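Long-range contacts in putative cell adhesion protein (Bacteroides eggerthii, PDB 4GPV), which probably serves as a FimA-like subunit of cell-surface pili and takes part in bacterial adhesion: residues A[85-90]-A[193-198]; A[120-125]-A[223-228]; A[158-163]-A[249-254]; A[169-174]-A[307-312]. All blocks are in the same frame, centred on the assembly; numbering follows the deposited sequence. Where two conformers were deposited one is given.

Contact 1. Residues A[85-90]-A[193-198]; sequences KAYVVA and RFFGSA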
# COMPACT_ATOMS: atom_id res chain seq x y z
N LYS A 85 -1.72 16.90 21.74
CA LYS A 85 -1.33 15.97 20.67
C LYS A 85 -1.41 16.63 19.34
O LYS A 85 -2.35 17.39 19.08
CB LYS A 85 -2.28 14.76 20.67
CG LYS A 85 -2.01 13.70 21.74
CD LYS A 85 -0.85 12.75 21.39
CE LYS A 85 -1.18 11.68 20.39
NZ LYS A 85 0.04 10.92 20.03
N ALA A 86 -0.44 16.32 18.46
CA ALA A 86 -0.42 16.80 17.07
C ALA A 86 -0.42 15.59 16.16
O ALA A 86 0.33 14.64 16.39
CB ALA A 86 0.82 17.66 16.83
N TYR A 87 -1.37 15.55 15.21
CA TYR A 87 -1.45 14.51 14.19
C TYR A 87 -1.22 15.17 12.86
O TYR A 87 -1.71 16.29 12.62
CB TYR A 87 -2.83 13.86 14.22
CG TYR A 87 -3.11 13.02 15.44
CD1 TYR A 87 -3.59 13.59 16.61
CD2 TYR A 87 -3.06 11.63 15.37
CE1 TYR A 87 -3.87 12.81 17.73
CE2 TYR A 87 -3.39 10.84 16.47
CZ TYR A 87 -3.79 11.43 17.65
OH TYR A 87 -4.12 10.65 18.73
N VAL A 88 -0.47 14.48 11.99
CA VAL A 88 -0.16 15.01 10.65
C VAL A 88 -0.53 13.96 9.61
O VAL A 88 -0.16 12.79 9.75
CB VAL A 88 1.34 15.45 10.51
CG1 VAL A 88 1.65 15.92 9.08
CG2 VAL A 88 1.71 16.54 11.51
N VAL A 89 -1.21 14.39 8.56
CA VAL A 89 -1.53 13.54 7.42
C VAL A 89 -1.01 14.28 6.20
O VAL A 89 -1.37 15.42 6.00
CB VAL A 89 -3.03 13.17 7.29
CG1 VAL A 89 -3.26 12.31 6.04
CG2 VAL A 89 -3.55 12.44 8.53
N ALA A 90 -0.17 13.63 5.39
CA ALA A 90 0.35 14.27 4.18
C ALA A 90 -0.28 13.66 2.94
O ALA A 90 -0.59 12.46 2.90
CB ALA A 90 1.87 14.07 4.11
N ARG A 193 -6.01 3.01 6.81
CA ARG A 193 -6.16 3.66 8.09
C ARG A 193 -4.99 4.56 8.34
O ARG A 193 -3.83 4.11 8.27
CB ARG A 193 -6.25 2.60 9.21
CG ARG A 193 -7.63 2.13 9.53
CD ARG A 193 -8.44 3.22 10.22
NE ARG A 193 -8.27 3.28 11.67
CZ ARG A 193 -9.07 2.70 12.55
NH1 ARG A 193 -10.09 1.95 12.14
NH2 ARG A 193 -8.85 2.84 13.85
N PHE A 194 -5.26 5.84 8.61
CA PHE A 194 -4.14 6.74 8.88
C PHE A 194 -3.61 6.56 10.28
O PHE A 194 -2.41 6.75 10.49
CB PHE A 194 -4.58 8.21 8.66
CG PHE A 194 -5.01 8.47 7.24
CD1 PHE A 194 -4.08 8.83 6.27
CD2 PHE A 194 -6.35 8.35 6.87
CE1 PHE A 194 -4.49 9.08 4.95
CE2 PHE A 194 -6.76 8.58 5.55
CZ PHE A 194 -5.83 8.92 4.60
N PHE A 195 -4.50 6.30 11.26
CA PHE A 195 -4.13 6.15 12.66
C PHE A 195 -4.78 4.89 13.19
O PHE A 195 -5.35 4.12 12.43
CB PHE A 195 -4.53 7.40 13.45
CG PHE A 195 -3.90 8.63 12.88
CD1 PHE A 195 -2.54 8.88 13.04
CD2 PHE A 195 -4.65 9.51 12.10
CE1 PHE A 195 -1.94 9.97 12.42
CE2 PHE A 195 -4.04 10.60 11.48
CZ PHE A 195 -2.70 10.86 11.69
N GLY A 196 -4.65 4.65 14.47
CA GLY A 196 -5.21 3.45 15.04
C GLY A 196 -4.14 2.42 15.29
O GLY A 196 -2.95 2.65 15.05
N SER A 197 -4.57 1.28 15.78
CA SER A 197 -3.66 0.22 16.17
C SER A 197 -3.09 -0.48 14.96
O SER A 197 -3.66 -0.46 13.87
CB SER A 197 -4.38 -0.79 17.04
OG SER A 197 -5.31 -1.52 16.25
N ALA A 198 -1.95 -1.15 15.18
CA ALA A 198 -1.33 -1.95 14.13
C ALA A 198 -2.34 -3.02 13.64
O ALA A 198 -2.43 -3.25 12.43
CB ALA A 198 -0.07 -2.59 14.69
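A T-shaped (edge-to-face) aromatic pair, Y87 with F195, forms the heart of a buried apolar cluster in which strand 83-90 receives the loop that follows strand 176-193. The ring centroids are 5.0 Å apart with their planes at 85°, Y87 turning its edge to the face of F195. The touching atom is Y87 CD2, which lies over the rim of that face, 3.6 Å from F195 CE1. V89, two residues further along the strand, divides its methyls between consecutive phenylalanines. Its CG2 approaches F195 CE2 at 3.5 Å, whereas CG1, carried away from the backbone N (chi1 179°), reaches the other ring, 3.6 Å from F194 CD1. The strand's own backbone joins in at one point, where V88 O faces the edge of F195, 3.7 Å from CZ. Beyond the two segments, L110 of helix 106-111 packs on both Y87 and F195, and F100 makes an edge-to-face pair with F194. The hydroxyl of Y87 is hydrogen-bonded to E106. No hydrogen bond crosses from strand to loop, which implies that their union rests on the shape and close packing of rings and methyls, while the polar end of the tyrosine is satisfied elsewhere.

Contact 2. Residues A[120-125]-A[223-228]; sequences TDNAST and TTSTAL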
# COMPACT_ATOMS: atom_id res chain seq x y z
N THR A 120 -13.73 6.19 -9.28
CA THR A 120 -13.94 5.46 -10.53
C THR A 120 -13.64 3.97 -10.30
O THR A 120 -13.94 3.15 -11.16
CB THR A 120 -13.02 5.98 -11.66
OG1 THR A 120 -11.66 5.62 -11.36
CG2 THR A 120 -13.18 7.48 -11.94
N ASP A 121 -12.93 3.66 -9.17
CA ASP A 121 -12.45 2.32 -8.75
C ASP A 121 -11.25 1.83 -9.57
O ASP A 121 -10.68 0.80 -9.24
CB ASP A 121 -13.56 1.24 -8.82
CG ASP A 121 -14.77 1.50 -7.95
OD1 ASP A 121 -14.59 1.96 -6.80
OD2 ASP A 121 -15.89 1.17 -8.38
N ASN A 122 -10.85 2.58 -10.61
CA ASN A 122 -9.80 2.14 -11.54
C ASN A 122 -8.54 2.99 -11.53
O ASN A 122 -7.66 2.76 -12.35
CB ASN A 122 -10.38 2.12 -12.96
CG ASN A 122 -11.39 1.03 -13.17
OD1 ASN A 122 -11.14 -0.14 -12.89
ND2 ASN A 122 -12.52 1.38 -13.74
N ALA A 123 -8.46 3.96 -10.65
CA ALA A 123 -7.25 4.79 -10.51
C ALA A 123 -6.87 4.81 -9.04
O ALA A 123 -7.74 4.97 -8.21
CB ALA A 123 -7.50 6.19 -11.03
N SER A 124 -5.58 4.55 -8.71
CA SER A 124 -5.14 4.52 -7.32
C SER A 124 -5.00 5.91 -6.71
O SER A 124 -4.63 6.87 -7.39
CB SER A 124 -3.82 3.79 -7.16
OG SER A 124 -3.62 3.51 -5.78
N THR A 125 -5.25 6.00 -5.39
CA THR A 125 -5.01 7.20 -4.62
C THR A 125 -3.51 7.32 -4.36
O THR A 125 -3.02 8.42 -4.01
CB THR A 125 -5.78 7.17 -3.30
OG1 THR A 125 -5.42 5.99 -2.55
CG2 THR A 125 -7.30 7.25 -3.51
N THR A 223 -14.19 -5.40 -5.64
CA THR A 223 -14.38 -4.51 -6.79
C THR A 223 -13.20 -4.67 -7.75
O THR A 223 -12.05 -4.70 -7.29
CB THR A 223 -14.53 -3.05 -6.32
OG1 THR A 223 -15.67 -2.97 -5.45
CG2 THR A 223 -14.72 -2.06 -7.48
N THR A 224 -13.45 -4.77 -9.06
CA THR A 224 -12.34 -4.87 -10.01
C THR A 224 -11.71 -3.48 -10.20
O THR A 224 -12.40 -2.45 -10.13
CB THR A 224 -12.76 -5.46 -11.36
OG1 THR A 224 -13.73 -4.62 -11.99
CG2 THR A 224 -13.25 -6.88 -11.24
N SER A 225 -10.40 -3.48 -10.42
CA SER A 225 -9.64 -2.26 -10.67
C SER A 225 -8.61 -2.53 -11.75
O SER A 225 -7.73 -3.38 -11.57
CB SER A 225 -8.94 -1.78 -9.41
OG SER A 225 -8.16 -0.65 -9.76
N THR A 226 -8.65 -1.72 -12.83
CA THR A 226 -7.66 -1.87 -13.89
C THR A 226 -6.29 -1.40 -13.41
O THR A 226 -5.29 -1.78 -14.01
CB THR A 226 -8.07 -1.11 -15.16
OG1 THR A 226 -8.21 0.26 -14.83
CG2 THR A 226 -9.34 -1.66 -15.80
N ALA A 227 -6.21 -0.61 -12.33
CA ALA A 227 -4.92 -0.17 -11.79
C ALA A 227 -4.13 -1.35 -11.21
O ALA A 227 -2.94 -1.20 -10.90
CB ALA A 227 -5.14 0.86 -10.70
N LEU A 228 -4.79 -2.50 -11.01
CA LEU A 228 -4.14 -3.68 -10.41
C LEU A 228 -3.80 -4.75 -11.47
O LEU A 228 -3.61 -5.92 -11.14
CB LEU A 228 -4.98 -4.26 -9.28
CG LEU A 228 -5.20 -3.33 -8.09
CD1 LEU A 228 -6.07 -3.99 -7.06
CD2 LEU A 228 -3.87 -2.77 -7.51
O HOH W 1 -16.56 0.01 -4.93
O HOH W 2 -12.36 -2.66 -13.48
O HOH W 3 -6.02 1.82 -14.81
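S225 and D121 meet at an ST turn, formed where strand 222-224 passes into the 3-10 segment 226-227, and a second ST turn, headed by T120, shapes the facing loop. Two direct hydrogen bonds join the segments. S225 OG, which a chi1 of 177° turns away from the backbone N, donates to D121 O at 3.0 Å, in the carbonyl plane and on a lone pair; the same hydroxyl accepts from A227 N at 3.2 Å, which closes the turn. N122 OD1 takes the other bond, from T226 N at 2.9 Å, fairly straight at 161°. Were S225 an alanine, D121 O would probably lose this donor and A227 N its turn-closing acceptor, weakening the link between loop and turn. Water extends the polar seam. One molecule donates to N122 OD1 at 2.9 Å and is also hydrogen-bonded to T224 OG1, giving the amide oxygen a second partner; another bridges N122 O and T226 OG1. Methyl groups pack against polar atoms at both ends of this partly exposed interface. The methyl of A227 rests against the backbone of N122, its CB 3.6 Å from N122 O, and T223 CG2 lies against the D121 carboxylate, 3.6 Å from OD2.

Contact 3. Residues A[158-163]-A[249-254]; sequences AKIQLI and FYTFGN
F249 O accepts the shortest bond of this pairing, from I160 N at 2.8 Å and 165°, and K159 CA adds a CA-H...O contact to the same oxygen at 3.5 Å. The return bond runs from F249 N to I160 O at 2.9 Å. Two residues along, A158 and T251 repeat the exchange: A158 N donates to T251 O at 2.9 Å, and T251 N to A158 O at 3.0 Å. K159 and Y250 form the non-hydrogen-bonded pair between these two. The result is an antiparallel ladder between strands 146-169 and 247-251; the axes of 158-163 and 249-251 run at 150° to each other. Strand 297-306 pairs with K159 and Q161 along the other edge of 158-163, making this an interior strand of the sheet. On one face F249 and T251 meet L185, and I160 and F249 meet L263, of a second sheet, while A158 packs on I293; such face-to-face packing is that of a beta sandwich, consistent with the transthyretin-like clan of the FimA C-terminal domain. Here the T251 chi1 of -170° sends OG1 away from the backbone N and sets CG2 between N and the carbonyl carbon, 3.7 Å from I160 CD1. On the opposite face K159 and Y250 run alongside one another in the same direction, with K159 CD 4.0 Å from Y250 CE1. The lysine chain, bent further out, then carries its NZ away to salt bridges with E43 and D41. The edge of the Y250 ring faces A158 O, and Y250 CB is 4.0 Å from that oxygen.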
# COMPACT_ATOMS: atom_id res chain seq x y z
N ALA A 158 1.74 -0.13 1.67
CA ALA A 158 2.84 -1.05 1.47
C ALA A 158 3.16 -1.04 -0.02
O ALA A 158 2.30 -0.67 -0.84
CB ALA A 158 2.44 -2.47 1.93
N LYS A 159 4.35 -1.48 -0.39
CA LYS A 159 4.75 -1.55 -1.78
C LYS A 159 5.12 -3.00 -2.10
O LYS A 159 5.80 -3.65 -1.29
CB LYS A 159 5.96 -0.62 -1.99
CG LYS A 159 6.46 -0.55 -3.42
CD LYS A 159 7.51 0.57 -3.54
CE LYS A 159 8.92 0.09 -3.63
NZ LYS A 159 9.87 1.24 -3.74
N ILE A 160 4.68 -3.49 -3.27
CA ILE A 160 5.01 -4.86 -3.70
C ILE A 160 5.72 -4.76 -5.05
O ILE A 160 5.12 -4.23 -5.97
CB ILE A 160 3.74 -5.75 -3.78
CG1 ILE A 160 3.05 -5.86 -2.39
CG2 ILE A 160 4.09 -7.17 -4.34
CD1 ILE A 160 1.63 -6.45 -2.47
N GLN A 161 6.95 -5.30 -5.17
CA GLN A 161 7.70 -5.29 -6.43
C GLN A 161 7.80 -6.71 -6.95
O GLN A 161 7.99 -7.62 -6.16
CB GLN A 161 9.13 -4.75 -6.22
CG GLN A 161 9.17 -3.24 -6.09
CD GLN A 161 10.55 -2.75 -5.70
OE1 GLN A 161 10.98 -2.87 -4.55
NE2 GLN A 161 11.26 -2.22 -6.66
N LEU A 162 7.76 -6.88 -8.29
CA LEU A 162 7.87 -8.19 -8.90
C LEU A 162 9.10 -8.28 -9.78
O LEU A 162 9.30 -7.43 -10.65
CB LEU A 162 6.59 -8.50 -9.72
CG LEU A 162 6.60 -9.76 -10.56
CD1 LEU A 162 6.73 -11.01 -9.67
CD2 LEU A 162 5.36 -9.84 -11.46
N ILE A 163 9.91 -9.33 -9.55
CA ILE A 163 11.08 -9.72 -10.37
C ILE A 163 10.74 -11.08 -11.00
O ILE A 163 10.51 -12.04 -10.26
CB ILE A 163 12.39 -9.76 -9.53
CG1 ILE A 163 12.75 -8.37 -8.98
CG2 ILE A 163 13.57 -10.34 -10.33
CD1 ILE A 163 13.82 -8.40 -7.92
N PHE A 249 3.25 -2.46 -7.20
CA PHE A 249 1.91 -2.02 -6.83
C PHE A 249 1.96 -1.43 -5.44
O PHE A 249 2.76 -1.88 -4.61
CB PHE A 249 0.91 -3.20 -6.83
CG PHE A 249 0.60 -3.81 -8.17
CD1 PHE A 249 -0.11 -3.10 -9.14
CD2 PHE A 249 0.93 -5.13 -8.44
CE1 PHE A 249 -0.42 -3.68 -10.37
CE2 PHE A 249 0.59 -5.73 -9.65
CZ PHE A 249 -0.07 -5.00 -10.61
N TYR A 250 1.11 -0.45 -5.18
CA TYR A 250 0.90 0.06 -3.82
C TYR A 250 -0.37 -0.57 -3.33
O TYR A 250 -1.34 -0.67 -4.09
CB TYR A 250 0.75 1.60 -3.79
CG TYR A 250 1.95 2.29 -4.36
CD1 TYR A 250 3.20 2.21 -3.74
CD2 TYR A 250 1.86 3.00 -5.55
CE1 TYR A 250 4.32 2.83 -4.29
CE2 TYR A 250 2.96 3.66 -6.09
CZ TYR A 250 4.19 3.55 -5.47
OH TYR A 250 5.26 4.17 -6.05
N THR A 251 -0.41 -0.97 -2.06
CA THR A 251 -1.64 -1.58 -1.54
C THR A 251 -1.75 -1.27 -0.07
O THR A 251 -0.81 -0.76 0.52
CB THR A 251 -1.65 -3.11 -1.82
OG1 THR A 251 -2.96 -3.63 -1.53
CG2 THR A 251 -0.60 -3.87 -1.00
N PHE A 252 -2.88 -1.59 0.54
CA PHE A 252 -2.98 -1.36 1.97
C PHE A 252 -2.81 -2.68 2.79
O PHE A 252 -2.81 -3.79 2.23
CB PHE A 252 -4.31 -0.67 2.31
CG PHE A 252 -4.40 0.75 1.82
CD1 PHE A 252 -3.29 1.60 1.87
CD2 PHE A 252 -5.61 1.28 1.38
CE1 PHE A 252 -3.38 2.93 1.41
CE2 PHE A 252 -5.70 2.62 0.94
CZ PHE A 252 -4.59 3.43 0.98
N GLY A 253 -2.67 -2.52 4.10
CA GLY A 253 -2.47 -3.63 5.03
C GLY A 253 -3.50 -4.71 4.88
O GLY A 253 -4.66 -4.43 4.61
N ASN A 254 -3.09 -5.96 4.97
CA ASN A 254 -4.02 -7.08 4.83
C ASN A 254 -3.43 -8.31 5.52
O ASN A 254 -2.56 -8.95 4.94
CB ASN A 254 -4.36 -7.40 3.35
CG ASN A 254 -5.44 -8.46 3.21
OD1 ASN A 254 -6.11 -8.87 4.17
ND2 ASN A 254 -5.60 -8.96 2.01

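Contact 4. Residues A[169-174]-A[307-312]; sequences KNMTGG and GDVAAG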
# COMPACT_ATOMS: atom_id res chain seq x y z
N LYS A 169 10.75 -22.82 -21.63
CA LYS A 169 11.21 -22.97 -23.00
C LYS A 169 10.04 -23.29 -23.89
O LYS A 169 9.08 -23.90 -23.43
CB LYS A 169 12.25 -24.11 -23.10
CG LYS A 169 13.50 -23.93 -22.24
CD LYS A 169 14.51 -25.08 -22.45
CE LYS A 169 14.12 -26.37 -21.77
NZ LYS A 169 15.15 -27.42 -21.94
N ASN A 170 10.15 -22.95 -25.19
CA ASN A 170 9.17 -23.28 -26.22
C ASN A 170 7.75 -22.90 -25.82
O ASN A 170 6.83 -23.74 -25.86
CB ASN A 170 9.25 -24.77 -26.54
CG ASN A 170 10.63 -25.27 -26.91
OD1 ASN A 170 11.40 -24.60 -27.61
ND2 ASN A 170 10.97 -26.44 -26.41
N MSE A 171 7.58 -21.63 -25.45
CA MSE A 171 6.27 -21.11 -25.05
C MSE A 171 5.33 -20.97 -26.25
O MSE A 171 4.12 -20.98 -26.06
CB MSE A 171 6.41 -19.79 -24.33
CG MSE A 171 6.94 -19.93 -22.93
SE MSE A 171 7.26 -18.20 -22.19
CE MSE A 171 5.38 -17.49 -22.10
N THR A 172 5.88 -20.84 -27.46
CA THR A 172 5.12 -20.72 -28.70
C THR A 172 5.69 -21.70 -29.74
O THR A 172 6.82 -22.19 -29.59
CB THR A 172 5.11 -19.27 -29.25
OG1 THR A 172 6.41 -18.92 -29.70
CG2 THR A 172 4.59 -18.24 -28.27
N GLY A 173 4.89 -21.99 -30.77
CA GLY A 173 5.29 -22.86 -31.85
C GLY A 173 4.94 -24.33 -31.68
O GLY A 173 4.89 -25.05 -32.68
N GLY A 174 4.71 -24.76 -30.44
CA GLY A 174 4.37 -26.15 -30.12
C GLY A 174 2.89 -26.42 -29.99
O GLY A 174 2.06 -25.56 -30.31
N GLY A 307 10.28 -25.03 -17.15
CA GLY A 307 9.54 -26.08 -17.83
C GLY A 307 9.50 -25.90 -19.33
O GLY A 307 9.54 -24.77 -19.84
N ASP A 308 9.43 -27.02 -20.07
CA ASP A 308 9.30 -26.98 -21.53
C ASP A 308 7.81 -26.90 -21.79
O ASP A 308 7.10 -27.88 -21.57
CB ASP A 308 9.95 -28.21 -22.19
CG ASP A 308 9.93 -28.25 -23.73
OD1 ASP A 308 9.14 -27.49 -24.34
OD2 ASP A 308 10.67 -29.08 -24.31
N VAL A 309 7.32 -25.71 -22.18
CA VAL A 309 5.89 -25.46 -22.36
C VAL A 309 5.29 -26.35 -23.45
O VAL A 309 4.29 -27.00 -23.17
CB VAL A 309 5.59 -23.96 -22.61
CG1 VAL A 309 4.14 -23.75 -23.07
CG2 VAL A 309 5.88 -23.15 -21.36
N ALA A 310 5.91 -26.40 -24.66
CA ALA A 310 5.41 -27.20 -25.78
C ALA A 310 5.23 -28.66 -25.38
O ALA A 310 4.30 -29.30 -25.87
CB ALA A 310 6.37 -27.10 -26.95
N ALA A 311 6.06 -29.15 -24.42
CA ALA A 311 6.07 -30.51 -23.89
C ALA A 311 5.19 -30.74 -22.63
O ALA A 311 5.19 -31.85 -22.09
CB ALA A 311 7.50 -30.94 -23.59
N GLY A 312 4.42 -29.74 -22.19
CA GLY A 312 3.53 -29.86 -21.03
C GLY A 312 4.03 -29.33 -19.69
O GLY A 312 3.34 -29.44 -18.68
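K169 and D308 form a parallel bridge, in which K169 N donates to G307 O at 2.9 Å and V309 N returns a bond to K169 O at 2.8 Å; a weak bond from A310 N to N170 O follows. Beside this bridge N170 reaches across to D308. Its ND2 donates to D308 OD1 at 3.0 Å and 162°, with the acceptor close to the amide plane but the donor coming from above the carboxylate, 48° out of its plane. The D308 chi1 of -177°, with CG trans to N, swings the carboxylate toward this amide. K169 NZ lies 5.3 Å from D308 OD2, and the opposite charges may attract. Cutting D308 back to an alanine would probably leave the N170 amide without this acceptor and free to turn, and would take away the negative charge near K169 NZ. The A310 methyl packs against N170, CB to CB 3.7 Å, and also 3.9 Å from G174 CA, where a side chain on the glycine would clash. Outside the segments V309 packs on I178. V309 to G312 forms a type I beta turn. The arrangement is that of the end of a parallel strand pair, 146-169 with 297-306, where both chains leave the sheet as loops.

Contacts 1 and 3 are buried, contacts 2 and 4 lie at the surface, and the chemistry follows. Contact 1 is rings and methyls with no hydrogen bond across it, whereas contact 3 is a backbone ladder with apolar side chains on one face; both reach the same large sheet, their centres about 20 Å apart. Contact 2 works through hydroxyl, amide and water, and touches contact 3 directly, A227 O being 3.6 Å from F249 CE1. Contact 4 joins backbone bonds with an amide-carboxylate bond. Strand 146-169 serves both contact 3 and contact 4, pairing antiparallel in the first and parallel in the second. Contact 4 lies across the chain's centre from contact 1, about 51 Å between centres.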